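Local atomic coordinates of MS5a (PDB entry 6L77), a protein that is of unknown biochemical function but is linked to meiosis and, through its cystatin-like folds, to a non-canonical enhancement of papain. Residues 30-42 / 53-66. Sequence-based numbering, arbitrary orientation.
Sequences GTNLYLHKIEKYV and NITLIAEDPATSSF
Leu33 turns its CD2 branch onto Asp60, reaching Asp60 CB at 3.6 Å, while its CB meets the methyl of Ala58. The ring of Tyr34 lies crosswise to Pro61, whose CG comes up at the ring edge, and the Tyr34 and Glu59 backbones form an antiparallel hydrogen-bonded pair. Leu35 CD1 touches Leu56 CD1 on the side facing helix 12-29. Here the register slips: His36 N and Lys37 N both donate to Ile57 O, at 2.8 and 3.3 Å, a classic beta bulge. With CG anti to the backbone N (chi1 174°), the inserted His36 carries its imidazole to Phe66, which turns its edge to one face of it, CE2 sitting 3.5 Å above the centre with the planes at 65°; a water in the imidazole plane links His36 ND1 to Glu59 OE1. Lys37 runs alongside Ile57, CG against CG1, whereas Ile38 sets CG2 against Ile54 CG2 and CD1 against Leu56 CB, obliquely, on the face turned to helix 12-29. Glu39, its CG anti to the carbonyl carbon, lays CG against Ile57 CG1 at 3.6 Å; the bend at chi2 (-88°) folds the carboxylate so that OE2 also nears Ile57 CG1, and OE1 pairs with Lys37 NZ. An alanine in place of Ile57 would probably leave a gap beside Lys37 CG and Glu39 CG and set their aliphatic parts free to turn. Thr55 O repeats the bifurcated pattern, accepting from Glu39 N and Lys40 N at a second classic bulge, and Val42 and Asn53 exchange two further backbone bonds. The whole is a twisted, twice-bulged antiparallel hairpin at the margin of a sheet packed on a helix, consistent with a cystatin-like fold.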
ATOM      1  N   GLY A  30       3.812  -5.458 -15.367  1.00 21.77           N
ATOM      2  CA  GLY A  30       4.380  -4.328 -16.080  1.00 24.60           C
ATOM      3  C   GLY A  30       3.359  -3.513 -16.840  1.00 27.78           C
ATOM      4  O   GLY A  30       3.670  -2.982 -17.908  1.00 28.84           O
ATOM      5  N   THR A  31       2.151  -3.383 -16.311  1.00 25.84           N
ATOM      6  CA  THR A  31       1.051  -2.722 -16.995  1.00 23.61           C
ATOM      7  C   THR A  31       0.691  -1.421 -16.284  1.00 22.68           C
ATOM      8  O   THR A  31       1.256  -1.065 -15.244  1.00 20.78           O
ATOM      9  CB  THR A  31      -0.164  -3.650 -17.075  1.00 23.93           C
ATOM     10  OG1 THR A  31      -0.473  -4.148 -15.761  1.00 19.21           O
ATOM     11  CG2 THR A  31       0.113  -4.830 -17.998  1.00 31.38           C
ATOM     12  N   ASN A  32      -0.273  -0.694 -16.873  1.00 24.45           N
ATOM     13  CA  ASN A  32      -0.741   0.595 -16.351  1.00 24.25           C
ATOM     14  C   ASN A  32      -2.267   0.611 -16.423  1.00 19.33           C
ATOM     15  O   ASN A  32      -2.875   1.359 -17.195  1.00 26.50           O
ATOM     16  CB  ASN A  32      -0.147   1.773 -17.127  1.00 27.04           C
ATOM     17  CG  ASN A  32       1.305   1.994 -16.800  1.00 35.76           C
ATOM     18  OD1 ASN A  32       1.631   2.668 -15.830  1.00 45.32           O
ATOM     19  ND2 ASN A  32       2.184   1.391 -17.580  1.00 30.37           N
ATOM     20  N   LEU A  33      -2.895  -0.257 -15.635  1.00 18.10           N
ATOM     21  CA  LEU A  33      -4.342  -0.241 -15.514  1.00 17.12           C
ATOM     22  C   LEU A  33      -4.741   0.719 -14.402  1.00 19.09           C
ATOM     23  O   LEU A  33      -4.138   0.721 -13.322  1.00 20.12           O
ATOM     24  CB  LEU A  33      -4.893  -1.634 -15.201  1.00 17.80           C
ATOM     25  CG  LEU A  33      -4.648  -2.748 -16.215  1.00 24.28           C
ATOM     26  CD1 LEU A  33      -5.426  -3.972 -15.743  1.00 23.62           C
ATOM     27  CD2 LEU A  33      -5.098  -2.329 -17.598  1.00 31.51           C
ATOM     28  N   TYR A  34      -5.764   1.522 -14.668  1.00 18.08           N
ATOM     29  CA  TYR A  34      -6.237   2.515 -13.716  1.00 17.54           C
ATOM     30  C   TYR A  34      -7.666   2.197 -13.302  1.00 17.34           C
ATOM     31  O   TYR A  34      -8.462   1.690 -14.096  1.00 19.58           O
ATOM     32  CB  TYR A  34      -6.179   3.927 -14.309  1.00 15.20           C
ATOM     33  CG  TYR A  34      -4.797   4.324 -14.754  1.00 16.73           C
ATOM     34  CD1 TYR A  34      -3.780   4.529 -13.826  1.00 21.23           C
ATOM     35  CD2 TYR A  34      -4.507   4.491 -16.100  1.00 21.46           C
ATOM     36  CE1 TYR A  34      -2.495   4.892 -14.240  1.00 25.73           C
ATOM     37  CE2 TYR A  34      -3.221   4.860 -16.519  1.00 19.83           C
ATOM     38  CZ  TYR A  34      -2.236   5.060 -15.587  1.00 23.87           C
ATOM     39  OH  TYR A  34      -0.975   5.424 -16.012  1.00 29.75           O
ATOM     40  N   LEU A  35      -7.992   2.513 -12.053  1.00 18.05           N
ATOM     41  CA  LEU A  35      -9.338   2.253 -11.565  1.00 14.55           C
ATOM     42  C   LEU A  35     -10.329   3.178 -12.258  1.00 19.38           C
ATOM     43  O   LEU A  35     -10.174   4.404 -12.247  1.00 18.06           O
ATOM     44  CB  LEU A  35      -9.397   2.442 -10.046  1.00 14.65           C
ATOM     45  CG  LEU A  35     -10.788   2.321  -9.434  1.00 17.51           C
ATOM     46  CD1 LEU A  35     -11.347   0.903  -9.657  1.00 18.62           C
ATOM     47  CD2 LEU A  35     -10.748   2.672  -7.939  1.00 22.01           C
ATOM     48  N   HIS A  36     -11.352   2.592 -12.871  1.00 19.00           N
ATOM     49  CA  HIS A  36     -12.419   3.379 -13.464  1.00 17.60           C
ATOM     50  C   HIS A  36     -13.633   3.455 -12.546  1.00 20.38           C
ATOM     51  O   HIS A  36     -14.116   4.549 -12.247  1.00 23.36           O
ATOM     52  CB  HIS A  36     -12.808   2.794 -14.829  1.00 18.36           C
ATOM     53  CG  HIS A  36     -13.999   3.453 -15.454  1.00 22.00           C
ATOM     54  ND1 HIS A  36     -13.987   4.761 -15.892  1.00 25.48           N
ATOM     55  CD2 HIS A  36     -15.235   2.977 -15.729  1.00 22.77           C
ATOM     56  CE1 HIS A  36     -15.167   5.064 -16.403  1.00 28.39           C
ATOM     57  NE2 HIS A  36     -15.947   4.002 -16.309  1.00 25.41           N
ATOM     58  N   LYS A  37     -14.141   2.312 -12.089  1.00 20.41           N
ATOM     59  CA  LYS A  37     -15.237   2.321 -11.129  1.00 21.26           C
ATOM     60  C   LYS A  37     -15.290   0.972 -10.431  1.00 19.16           C
ATOM     61  O   LYS A  37     -14.750  -0.021 -10.919  1.00 18.77           O
ATOM     62  CB  LYS A  37     -16.584   2.606 -11.803  1.00 28.97           C
ATOM     63  CG  LYS A  37     -17.059   1.478 -12.695  1.00 31.03           C
ATOM     64  CD  LYS A  37     -18.353   1.829 -13.434  1.00 47.60           C
ATOM     65  CE  LYS A  37     -19.510   2.059 -12.484  1.00 60.98           C
ATOM     66  NZ  LYS A  37     -20.010   0.786 -11.895  1.00 72.59           N
ATOM     67  N   ILE A  38     -15.959   0.954  -9.283  1.00 19.32           N
ATOM     68  CA  ILE A  38     -16.309  -0.293  -8.602  1.00 16.95           C
ATOM     69  C   ILE A  38     -17.709  -0.696  -9.057  1.00 18.41           C
ATOM     70  O   ILE A  38     -18.642   0.103  -8.967  1.00 24.23           O
ATOM     71  CB  ILE A  38     -16.278  -0.115  -7.073  1.00 22.21           C
ATOM     72  CG1 ILE A  38     -14.968   0.527  -6.594  1.00 32.10           C
ATOM     73  CG2 ILE A  38     -16.604  -1.458  -6.373  1.00 20.76           C
ATOM     74  CD1 ILE A  38     -13.767  -0.329  -6.760  1.00 26.75           C
ATOM     75  N   GLU A  39     -17.863  -1.935  -9.533  1.00 18.49           N
ATOM     76  CA  GLU A  39     -19.176  -2.442  -9.922  1.00 20.71           C
ATOM     77  C   GLU A  39     -19.920  -3.060  -8.746  1.00 24.69           C
ATOM     78  O   GLU A  39     -21.125  -2.849  -8.579  1.00 21.37           O
ATOM     79  CB  GLU A  39     -19.044  -3.505 -11.022  1.00 24.92           C
ATOM     80  CG  GLU A  39     -18.713  -2.972 -12.391  1.00 46.89           C
ATOM     81  CD  GLU A  39     -19.944  -2.597 -13.198  1.00 66.91           C
ATOM     82  OE1 GLU A  39     -21.049  -2.539 -12.618  1.00 75.43           O
ATOM     83  OE2 GLU A  39     -19.806  -2.365 -14.417  1.00 76.30           O
ATOM     84  N   LYS A  40     -19.232  -3.863  -7.949  1.00 21.00           N
ATOM     85  CA  LYS A  40     -19.893  -4.515  -6.831  1.00 20.00           C
ATOM     86  C   LYS A  40     -18.816  -5.087  -5.936  1.00 19.26           C
ATOM     87  O   LYS A  40     -17.674  -5.269  -6.359  1.00 20.48           O
ATOM     88  CB  LYS A  40     -20.841  -5.624  -7.282  1.00 28.55           C
ATOM     89  CG  LYS A  40     -20.184  -6.742  -8.057  1.00 29.19           C
ATOM     90  CD  LYS A  40     -21.043  -8.007  -7.949  1.00 47.51           C
ATOM     91  CE  LYS A  40     -20.530  -9.114  -8.853  1.00 58.77           C
ATOM     92  NZ  LYS A  40     -21.194 -10.415  -8.562  1.00 66.71           N
ATOM     93  N   TYR A  41     -19.187  -5.345  -4.685  1.00 19.58           N
ATOM     94  CA  TYR A  41     -18.278  -6.061  -3.810  1.00 18.65           C
ATOM     95  C   TYR A  41     -19.099  -6.908  -2.856  1.00 20.67           C
ATOM     96  O   TYR A  41     -20.284  -6.639  -2.621  1.00 20.58           O
ATOM     97  CB  TYR A  41     -17.330  -5.115  -3.051  1.00 18.93           C
ATOM     98  CG  TYR A  41     -18.021  -4.138  -2.110  1.00 23.01           C
ATOM     99  CD1 TYR A  41     -18.516  -2.940  -2.573  1.00 23.63           C
ATOM    100  CD2 TYR A  41     -18.156  -4.423  -0.754  1.00 27.20           C
ATOM    101  CE1 TYR A  41     -19.114  -2.042  -1.728  1.00 25.50           C
ATOM    102  CE2 TYR A  41     -18.763  -3.531   0.099  1.00 26.72           C
ATOM    103  CZ  TYR A  41     -19.238  -2.338  -0.406  1.00 29.69           C
ATOM    104  OH  TYR A  41     -19.858  -1.434   0.413  1.00 32.54           O
ATOM    105  N   VAL A  42     -18.476  -7.979  -2.376  1.00 18.94           N
ATOM    106  CA  VAL A  42     -19.089  -8.897  -1.423  1.00 20.00           C
ATOM    107  C   VAL A  42     -18.197  -8.916  -0.201  1.00 20.41           C
ATOM    108  O   VAL A  42     -16.983  -9.110  -0.322  1.00 22.09           O
ATOM    109  CB  VAL A  42     -19.246 -10.312  -2.000  1.00 20.13           C
ATOM    110  CG1 VAL A  42     -19.971 -11.222  -0.986  1.00 21.44           C
ATOM    111  CG2 VAL A  42     -20.009 -10.263  -3.322  1.00 26.06           C
ATOM    112  N   ASN A  53     -14.435  -9.276  -1.710  1.00 18.10           N
ATOM    113  CA  ASN A  53     -14.326  -9.762  -3.083  1.00 19.72           C
ATOM    114  C   ASN A  53     -14.904  -8.651  -3.937  1.00 18.32           C
ATOM    115  O   ASN A  53     -16.118  -8.432  -3.928  1.00 20.83           O
ATOM    116  CB  ASN A  53     -15.073 -11.084  -3.263  1.00 23.39           C
ATOM    117  CG  ASN A  53     -15.188 -11.522  -4.729  1.00 36.65           C
ATOM    118  OD1 ASN A  53     -14.472 -11.040  -5.610  1.00 39.32           O
ATOM    119  ND2 ASN A  53     -16.107 -12.442  -4.990  1.00 49.60           N
ATOM    120  N   ILE A  54     -14.031  -7.929  -4.638  1.00 16.18           N
ATOM    121  CA  ILE A  54     -14.384  -6.685  -5.307  1.00 15.79           C
ATOM    122  C   ILE A  54     -14.318  -6.917  -6.810  1.00 20.35           C
ATOM    123  O   ILE A  54     -13.316  -7.434  -7.324  1.00 18.13           O
ATOM    124  CB  ILE A  54     -13.434  -5.544  -4.904  1.00 19.32           C
ATOM    125  CG1 ILE A  54     -13.449  -5.349  -3.396  1.00 16.75           C
ATOM    126  CG2 ILE A  54     -13.790  -4.243  -5.647  1.00 19.27           C
ATOM    127  CD1 ILE A  54     -12.240  -4.517  -2.898  1.00 17.94           C
ATOM    128  N   THR A  55     -15.378  -6.530  -7.505  1.00 15.41           N
ATOM    129  CA  THR A  55     -15.408  -6.529  -8.959  1.00 16.32           C
ATOM    130  C   THR A  55     -15.311  -5.081  -9.415  1.00 17.39           C
ATOM    131  O   THR A  55     -16.165  -4.256  -9.071  1.00 16.80           O
ATOM    132  CB  THR A  55     -16.690  -7.183  -9.475  1.00 21.18           C
ATOM    133  OG1 THR A  55     -16.785  -8.517  -8.955  1.00 19.43           O
ATOM    134  CG2 THR A  55     -16.697  -7.212 -11.011  1.00 19.02           C
ATOM    135  N   LEU A  56     -14.265  -4.761 -10.164  1.00 15.98           N
ATOM    136  CA  LEU A  56     -14.031  -3.383 -10.565  1.00 15.53           C
ATOM    137  C   LEU A  56     -13.782  -3.329 -12.064  1.00 15.20           C
ATOM    138  O   LEU A  56     -13.475  -4.341 -12.697  1.00 18.11           O
ATOM    139  CB  LEU A  56     -12.841  -2.774  -9.815  1.00 16.30           C
ATOM    140  CG  LEU A  56     -11.542  -3.570  -9.971  1.00 25.49           C
ATOM    141  CD1 LEU A  56     -10.441  -2.677 -10.488  1.00 29.38           C
ATOM    142  CD2 LEU A  56     -11.112  -4.265  -8.674  1.00 34.71           C
ATOM    143  N   ILE A  57     -13.929  -2.128 -12.620  1.00 18.35           N
ATOM    144  CA  ILE A  57     -13.606  -1.853 -14.012  1.00 18.37           C
ATOM    145  C   ILE A  57     -12.313  -1.059 -14.014  1.00 16.36           C
ATOM    146  O   ILE A  57     -12.215  -0.034 -13.331  1.00 18.51           O
ATOM    147  CB  ILE A  57     -14.724  -1.070 -14.721  1.00 18.65           C
ATOM    148  CG1 ILE A  57     -16.075  -1.766 -14.522  1.00 22.06           C
ATOM    149  CG2 ILE A  57     -14.382  -0.901 -16.191  1.00 22.47           C
ATOM    150  CD1 ILE A  57     -16.078  -3.209 -14.949  1.00 22.88           C
ATOM    151  N   ALA A  58     -11.314  -1.556 -14.736  1.00 15.28           N
ATOM    152  CA  ALA A  58     -10.063  -0.840 -14.935  1.00 17.82           C
ATOM    153  C   ALA A  58     -10.021  -0.270 -16.345  1.00 21.91           C
ATOM    154  O   ALA A  58     -10.503  -0.905 -17.291  1.00 20.04           O
ATOM    155  CB  ALA A  58      -8.856  -1.755 -14.715  1.00 17.06           C
ATOM    156  N   GLU A  59      -9.446   0.921 -16.484  1.00 18.51           N
ATOM    157  CA  GLU A  59      -9.207   1.511 -17.795  1.00 16.18           C
ATOM    158  C   GLU A  59      -7.781   1.199 -18.238  1.00 17.65           C
ATOM    159  O   GLU A  59      -6.830   1.313 -17.451  1.00 19.76           O
ATOM    160  CB  GLU A  59      -9.436   3.030 -17.785  1.00 18.44           C
ATOM    161  CG  GLU A  59      -9.208   3.646 -19.176  1.00 21.34           C
ATOM    162  CD  GLU A  59      -9.632   5.116 -19.302  1.00 29.53           C
ATOM    163  OE1 GLU A  59     -10.029   5.750 -18.297  1.00 23.45           O
ATOM    164  OE2 GLU A  59      -9.576   5.631 -20.435  1.00 25.44           O
ATOM    165  N   ASP A  60      -7.638   0.812 -19.510  1.00 18.34           N
ATOM    166  CA  ASP A  60      -6.341   0.557 -20.133  1.00 16.40           C
ATOM    167  C   ASP A  60      -6.169   1.544 -21.282  1.00 17.80           C
ATOM    168  O   ASP A  60      -6.624   1.286 -22.406  1.00 18.22           O
ATOM    169  CB  ASP A  60      -6.247  -0.886 -20.636  1.00 23.76           C
ATOM    170  CG  ASP A  60      -4.999  -1.141 -21.481  1.00 34.69           C
ATOM    171  OD1 ASP A  60      -4.044  -0.333 -21.430  1.00 29.95           O
ATOM    172  OD2 ASP A  60      -4.994  -2.145 -22.227  1.00 38.92           O
ATOM    173  N   PRO A  61      -5.522   2.684 -21.045  1.00 18.81           N
ATOM    174  CA  PRO A  61      -5.429   3.706 -22.101  1.00 19.79           C
ATOM    175  C   PRO A  61      -4.622   3.265 -23.305  1.00 20.34           C
ATOM    176  O   PRO A  61      -4.752   3.880 -24.367  1.00 23.88           O
ATOM    177  CB  PRO A  61      -4.756   4.888 -21.384  1.00 19.20           C
ATOM    178  CG  PRO A  61      -5.117   4.681 -19.905  1.00 19.33           C
ATOM    179  CD  PRO A  61      -5.052   3.178 -19.736  1.00 18.41           C
ATOM    180  N   ALA A  62      -3.780   2.232 -23.166  1.00 19.03           N
ATOM    181  CA  ALA A  62      -2.984   1.791 -24.309  1.00 21.27           C
ATOM    182  C   ALA A  62      -3.856   1.192 -25.402  1.00 20.63           C
ATOM    183  O   ALA A  62      -3.496   1.272 -26.578  1.00 26.40           O
ATOM    184  CB  ALA A  62      -1.920   0.793 -23.856  1.00 25.98           C
ATOM    185  N   THR A  63      -4.999   0.591 -25.041  1.00 22.15           N
ATOM    186  CA  THR A  63      -5.939   0.061 -26.023  1.00 23.59           C
ATOM    187  C   THR A  63      -7.308   0.722 -25.964  1.00 24.43           C
ATOM    188  O   THR A  63      -8.198   0.325 -26.725  1.00 24.52           O
ATOM    189  CB  THR A  63      -6.114  -1.455 -25.840  1.00 27.85           C
ATOM    190  OG1 THR A  63      -6.746  -1.703 -24.584  1.00 26.47           O
ATOM    191  CG2 THR A  63      -4.759  -2.145 -25.850  1.00 34.92           C
ATOM    192  N   SER A  64      -7.506   1.716 -25.084  1.00 21.04           N
ATOM    193  CA  SER A  64      -8.817   2.346 -24.887  1.00 20.25           C
ATOM    194  C   SER A  64      -9.878   1.305 -24.559  1.00 20.77           C
ATOM    195  O   SER A  64     -11.008   1.348 -25.065  1.00 26.63           O
ATOM    196  CB  SER A  64      -9.235   3.171 -26.107  1.00 22.05           C
ATOM    197  OG  SER A  64      -8.190   4.054 -26.471  1.00 29.12           O
ATOM    198  N   SER A  65      -9.515   0.345 -23.715  1.00 21.93           N
ATOM    199  CA  SER A  65     -10.452  -0.694 -23.341  1.00 25.13           C
ATOM    200  C   SER A  65     -10.697  -0.631 -21.843  1.00 23.70           C
ATOM    201  O   SER A  65      -9.877  -0.112 -21.079  1.00 22.71           O
ATOM    202  CB  SER A  65      -9.961  -2.090 -23.769  1.00 32.36           C
ATOM    203  OG  SER A  65      -8.607  -2.299 -23.445  1.00 41.99           O
ATOM    204  N   PHE A  66     -11.874  -1.090 -21.452  1.00 20.19           N
ATOM    205  CA  PHE A  66     -12.271  -1.170 -20.056  1.00 22.53           C
ATOM    206  C   PHE A  66     -12.369  -2.641 -19.707  1.00 26.64           C
ATOM    207  O   PHE A  66     -13.070  -3.395 -20.391  1.00 25.69           O
ATOM    208  CB  PHE A  66     -13.582  -0.422 -19.817  1.00 21.24           C
ATOM    209  CG  PHE A  66     -13.419   1.055 -19.913  1.00 28.34           C
ATOM    210  CD1 PHE A  66     -13.385   1.679 -21.151  1.00 40.53           C
ATOM    211  CD2 PHE A  66     -13.198   1.812 -18.783  1.00 25.75           C
ATOM    212  CE1 PHE A  66     -13.184   3.047 -21.248  1.00 43.08           C
ATOM    213  CE2 PHE A  66     -12.997   3.180 -18.871  1.00 30.56           C
ATOM    214  CZ  PHE A  66     -12.992   3.796 -20.102  1.00 36.74           C
TER
HETATM  215  O   HOH W   1      -2.427   0.852 -19.997  1.00 22.05           O
HETATM  216  O   HOH W   2     -11.527   6.071 -15.989  1.00 24.96           O